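Local coordinates for glutamate--tRNA ligase (PDB 6B1Z), which probably catalyses the ATP-dependent attachment of glutamate to its cognate tRNA, as a class I aminoacyl-tRNA synthetase, at residues R96-Y99 with D100-T103; Y210-A213 with N214-D217. One frame throughout, in Å; residues are numbered along the deposited sequence. Where two conformers were deposited one is given.

Overall arrangement
Interactions 1 and 2 are one-turn contacts within two separate helices of the catalytic region, 96-106 and 210-220, that pack against each other with the contact centres 11 Å apart. Y99 OH of interaction 1 lies 2.7 Å from D217 OD2 of interaction 2, a hydrogen bond that joins the two helices. Apolar packing continues beside it: Y102 CD2 meets I216 CG2 at 3.5 Å, and T103 OG1 comes 3.6 Å from F212 CE2. Interaction 1 is near the surface, whereas interaction 2 is buried; there N214 is hydrogen-bonded to R49, to a bound formic acid and weakly to E51, in what is probably the pocket for glutamate.

Interaction 1: residues R96-Y99 with D100-T103; sequences RDIY and DRYT. With FMT (formic acid), chain B; EDO (1,2-ethanediol), chain S.
R96 and D100, one helical turn apart, form the salt bridge of this contact: NH1 of R96 stands 3.6 Å from OD1 of D100, a rather long approach with the guanidinium and carboxylate planes 52° apart. R96 starts with CG trans to its backbone N (chi1 158°) and bends at chi3, which brings NH1 round to the side of the D100 carboxylate. Its NH2 is hydrogen-bonded to the carbonyl of D205, so the arginine also ties the helix to a neighbouring loop.

Water and small molecules serve the acidic side. D97 OD1 and D100 OD2 are 4.3 Å apart, and a water donates to both, at 2.6 Å to D100 OD2 and only weakly to D97 OD1; this probably eases their mutual repulsion. The backbone N of D97 donates to O1 of a formic acid, and ethanediol O2 donates to D97 OD2 at 2.7 Å; both molecules probably come from the crystallisation liquor.

Apolar packing is carried by I98 and Y102, which run side by side in the same direction, with I98 CG2 3.8 Å from Y102 CE2. The guanidinium of R101 folds back so that I98 CA lies over one of its faces. Outside the turn, the Y102 ring meets W248 edge-to-face, and I98 packs on I216.

Backbone bonds close the turn: D100 N to R96 O and T103 N to Y99 O are both 2.8 Å, while R101 N to D97 O and Y102 N to I98 O are longer. The arrangement is the opening of an amphipathic alpha-helix with an i to i+4 Arg-Asp pair, its charged side outward and its tyrosines turned to helix 210-220.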
loop_
_atom_site.group_PDB
_atom_site.type_symbol
_atom_site.label_atom_id
_atom_site.label_comp_id
_atom_site.label_asym_id
_atom_site.label_seq_id
_atom_site.Cartn_x
_atom_site.Cartn_y
_atom_site.Cartn_z
ATOM N N ARG A 96 12.483 -6.488 -27.315
ATOM C CA ARG A 96 12.550 -7.810 -27.941
ATOM C C ARG A 96 13.904 -8.072 -28.601
ATOM O O ARG A 96 14.408 -9.200 -28.542
ATOM C CB ARG A 96 11.415 -7.982 -28.953
ATOM C CG ARG A 96 11.718 -9.055 -29.998
ATOM C CD ARG A 96 10.582 -9.268 -30.985
ATOM N NE ARG A 96 9.441 -9.950 -30.380
ATOM C CZ ARG A 96 9.407 -11.249 -30.092
ATOM N NH1 ARG A 96 10.457 -12.025 -30.340
ATOM N NH2 ARG A 96 8.318 -11.773 -29.555
ATOM N N ASP A 97 14.516 -7.055 -29.224
ATOM C CA ASP A 97 15.798 -7.297 -29.891
ATOM C C ASP A 97 16.889 -7.659 -28.882
ATOM O O ASP A 97 17.758 -8.495 -29.171
ATOM C CB ASP A 97 16.197 -6.082 -30.726
ATOM C CG ASP A 97 15.525 -6.069 -32.086
ATOM O OD1 ASP A 97 14.539 -6.819 -32.272
ATOM O OD2 ASP A 97 15.988 -5.320 -32.971
ATOM N N ILE A 98 16.857 -7.043 -27.695
ATOM C CA ILE A 98 17.776 -7.418 -26.620
ATOM C C ILE A 98 17.547 -8.866 -26.219
ATOM O O ILE A 98 18.495 -9.652 -26.062
ATOM C CB ILE A 98 17.606 -6.470 -25.414
ATOM C CG1 ILE A 98 17.963 -5.042 -25.816
ATOM C CG2 ILE A 98 18.458 -6.924 -24.243
ATOM C CD1 ILE A 98 17.510 -3.972 -24.825
ATOM N N TYR A 99 16.282 -9.239 -26.039
ATOM C CA TYR A 99 15.989 -10.598 -25.602
ATOM C C TYR A 99 16.402 -11.616 -26.658
ATOM O O TYR A 99 16.902 -12.700 -26.322
ATOM C CB TYR A 99 14.506 -10.735 -25.278
ATOM C CG TYR A 99 14.024 -9.818 -24.171
ATOM C CD1 TYR A 99 14.813 -9.535 -23.054
ATOM C CD2 TYR A 99 12.778 -9.219 -24.262
ATOM C CE1 TYR A 99 14.333 -8.676 -22.040
ATOM C CE2 TYR A 99 12.300 -8.373 -23.274
ATOM C CZ TYR A 99 13.077 -8.103 -22.176
ATOM O OH TYR A 99 12.579 -7.247 -21.219
ATOM N N ASP A 100 16.196 -11.292 -27.938
ATOM C CA ASP A 100 16.591 -12.212 -29.007
ATOM C C ASP A 100 18.089 -12.481 -28.980
ATOM O O ASP A 100 18.529 -13.619 -29.179
ATOM C CB ASP A 100 16.193 -11.638 -30.365
ATOM C CG ASP A 100 14.702 -11.704 -30.616
ATOM O OD1 ASP A 100 13.961 -12.326 -29.830
ATOM O OD2 ASP A 100 14.268 -11.088 -31.620
ATOM N N ARG A 101 18.885 -11.441 -28.732
ATOM C CA ARG A 101 20.333 -11.594 -28.642
ATOM C C ARG A 101 20.707 -12.609 -27.567
ATOM O O ARG A 101 21.534 -13.502 -27.800
ATOM C CB ARG A 101 20.959 -10.219 -28.364
ATOM C CG ARG A 101 22.456 -10.196 -28.111
ATOM C CD ARG A 101 23.043 -8.792 -28.357
ATOM N NE ARG A 101 22.879 -7.875 -27.228
ATOM C CZ ARG A 101 22.112 -6.786 -27.241
ATOM N NH1 ARG A 101 21.424 -6.455 -28.330
ATOM N NH2 ARG A 101 22.038 -6.017 -26.160
ATOM N N TYR A 102 20.077 -12.509 -26.392
ATOM C CA TYR A 102 20.437 -13.383 -25.284
ATOM C C TYR A 102 19.778 -14.745 -25.375
ATOM O O TYR A 102 20.322 -15.719 -24.837
ATOM C CB TYR A 102 20.125 -12.681 -23.964
ATOM C CG TYR A 102 21.062 -11.511 -23.778
ATOM C CD1 TYR A 102 22.434 -11.685 -23.878
ATOM C CD2 TYR A 102 20.578 -10.225 -23.574
ATOM C CE1 TYR A 102 23.302 -10.625 -23.734
ATOM C CE2 TYR A 102 21.440 -9.160 -23.424
ATOM C CZ TYR A 102 22.798 -9.367 -23.502
ATOM O OH TYR A 102 23.661 -8.305 -23.359
ATOM N N THR A 103 18.647 -14.852 -26.071
ATOM C CA THR A 103 18.117 -16.173 -26.391
ATOM C C THR A 103 19.102 -16.956 -27.259
ATOM O O THR A 103 19.369 -18.136 -27.003
ATOM C CB THR A 103 16.760 -16.028 -27.083
ATOM O OG1 THR A 103 15.814 -15.491 -26.155
ATOM C CG2 THR A 103 16.254 -17.370 -27.582
HETATM C C FMT B . 12.274 -4.362 -31.187
HETATM O O1 FMT B . 13.105 -4.785 -30.385
HETATM O O2 FMT B . 11.599 -3.349 -31.012
HETATM C C1 EDO S . 12.870 -4.244 -36.481
HETATM O O1 EDO S . 12.231 -4.514 -35.228
HETATM C C2 EDO S . 14.373 -4.145 -36.258
HETATM O O2 EDO S . 14.798 -5.227 -35.420
HETATM O O HOH W 1 15.920 -9.696 -33.133
#

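Interaction 2: residues Y210-A213 with N214-D217; sequences YHFA and NIID. With FMT (formic acid), chain N.
F212 and I216 make the tight part of this contact. The I216 CD1 methyl sits over the centre of the F212 ring, 3.6 Å from the centroid and 5° off the normal, a CH-pi contact. With CG anti to the backbone N (chi1 -164°) the F212 ring stands out from the helix, and I216 leans back so that CD1 lies over its face. I215 adds a looser touch, its CG1 4.1 Å from F212 CD1. I106 of helix 96-106 and L201 and V202 of strand 200-202 pack on F212, while I215 rests on helix 236-246.

Backbone bonds run through the turn. I216 N to F212 O is 3.0 Å and nearly straight at 168°; N214 N to Y210 O and D217 N to A213 O are both 2.9 Å, but I215 N to H211 O is weak at 3.4 Å. The buried D217 carboxylate is satisfied by a salt bridge to R95 and by hydrogen bonds from Q92 and Y99.

The looser side holds a small molecule, a formic acid probably from the crystallisation liquor. N214 ND2 donates to its O2 at 3.2 Å; in the Y210 conformer described, one of two, its O1 lies over the ring, a tentative contact. The opposite end of the N214 amide, OD1, accepts from R49 and Q92, which helps to fix the amide's rotation.

This is a largely buried alpha-helix of the class I synthetase catalytic domain, with an apolar face (F212, I215, I216) and a polar face (Y210, N214, D217). The tyrosine and asparagine one turn apart, with R49 and E51 nearby, are consistent with the glutamate-binding pocket, as in related GluRS enzymes.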
loop_
_atom_site.group_PDB
_atom_site.type_symbol
_atom_site.label_atom_id
_atom_site.label_comp_id
_atom_site.label_asym_id
_atom_site.label_seq_id
_atom_site.Cartn_x
_atom_site.Cartn_y
_atom_site.Cartn_z
ATOM N N TYR A 210 9.040 -13.883 -17.339
ATOM C CA TYR A 210 9.590 -12.959 -16.346
ATOM C C TYR A 210 10.950 -13.422 -15.844
ATOM O O TYR A 210 11.845 -12.607 -15.599
ATOM C CB TYR A 210 8.654 -12.813 -15.140
ATOM C CG TYR A 210 7.309 -12.164 -15.380
ATOM C CD1 TYR A 210 7.119 -11.220 -16.382
ATOM C CD2 TYR A 210 6.228 -12.487 -14.572
ATOM C CE1 TYR A 210 5.874 -10.623 -16.574
ATOM C CE2 TYR A 210 4.996 -11.905 -14.757
ATOM C CZ TYR A 210 4.824 -10.977 -15.755
ATOM O OH TYR A 210 3.585 -10.408 -15.924
ATOM N N HIS A 211 11.116 -14.742 -15.662
ATOM C CA HIS A 211 12.368 -15.251 -15.111
ATOM C C HIS A 211 13.560 -14.830 -15.963
ATOM O O HIS A 211 14.568 -14.336 -15.444
ATOM C CB HIS A 211 12.313 -16.772 -15.020
ATOM C CG HIS A 211 11.293 -17.288 -14.057
ATOM N ND1 HIS A 211 11.373 -17.078 -12.699
ATOM C CD2 HIS A 211 10.176 -18.029 -14.261
ATOM C CE1 HIS A 211 10.342 -17.658 -12.107
ATOM N NE2 HIS A 211 9.608 -18.253 -13.031
ATOM N N PHE A 212 13.464 -15.048 -17.276
ATOM C CA PHE A 212 14.573 -14.765 -18.185
ATOM C C PHE A 212 14.677 -13.268 -18.476
ATOM O O PHE A 212 15.780 -12.714 -18.467
ATOM C CB PHE A 212 14.369 -15.570 -19.467
ATOM C CG PHE A 212 15.593 -15.690 -20.365
ATOM C CD1 PHE A 212 16.885 -15.744 -19.850
ATOM C CD2 PHE A 212 15.420 -15.784 -21.738
ATOM C CE1 PHE A 212 17.992 -15.884 -20.707
ATOM C CE2 PHE A 212 16.515 -15.920 -22.606
ATOM C CZ PHE A 212 17.798 -15.973 -22.087
ATOM N N ALA A 213 13.536 -12.612 -18.722
ATOM C CA ALA A 213 13.545 -11.167 -18.958
ATOM C C ALA A 213 14.175 -10.416 -17.792
ATOM O O ALA A 213 14.942 -9.463 -18.001
ATOM C CB ALA A 213 12.123 -10.656 -19.206
ATOM N N ASN A 214 13.881 -10.832 -16.553
ATOM C CA ASN A 214 14.388 -10.073 -15.421
ATOM C C ASN A 214 15.886 -10.262 -15.228
ATOM O O ASN A 214 16.579 -9.301 -14.881
ATOM C CB ASN A 214 13.617 -10.413 -14.146
ATOM C CG ASN A 214 12.286 -9.710 -14.080
ATOM O OD1 ASN A 214 12.083 -8.691 -14.747
ATOM N ND2 ASN A 214 11.368 -10.241 -13.287
ATOM N N ILE A 215 16.429 -11.470 -15.462
ATOM C CA ILE A 215 17.876 -11.582 -15.287
ATOM C C ILE A 215 18.602 -10.854 -16.424
ATOM O O ILE A 215 19.645 -10.232 -16.198
ATOM C CB ILE A 215 18.344 -13.052 -15.118
ATOM C CG1 ILE A 215 18.198 -13.881 -16.393
ATOM C CG2 ILE A 215 17.651 -13.711 -13.910
ATOM C CD1 ILE A 215 19.524 -14.045 -17.144
ATOM N N ILE A 216 18.058 -10.896 -17.650
ATOM C CA ILE A 216 18.645 -10.137 -18.759
ATOM C C ILE A 216 18.645 -8.652 -18.432
ATOM O O ILE A 216 19.664 -7.960 -18.574
ATOM C CB ILE A 216 17.879 -10.405 -20.067
ATOM C CG1 ILE A 216 18.167 -11.828 -20.587
ATOM C CG2 ILE A 216 18.210 -9.318 -21.137
ATOM C CD1 ILE A 216 17.186 -12.291 -21.643
ATOM N N ASP A 217 17.506 -8.148 -17.966
ATOM C CA ASP A 217 17.418 -6.706 -17.760
ATOM C C ASP A 217 18.126 -6.244 -16.496
ATOM O O ASP A 217 18.618 -5.111 -16.459
ATOM C CB ASP A 217 15.957 -6.261 -17.746
ATOM C CG ASP A 217 15.305 -6.339 -19.128
ATOM O OD1 ASP A 217 16.031 -6.406 -20.153
ATOM O OD2 ASP A 217 14.061 -6.315 -19.185
HETATM C C FMT N . 7.186 -9.593 -12.378
HETATM O O1 FMT N . 6.205 -9.431 -13.106
HETATM O O2 FMT N . 8.339 -9.300 -12.694
#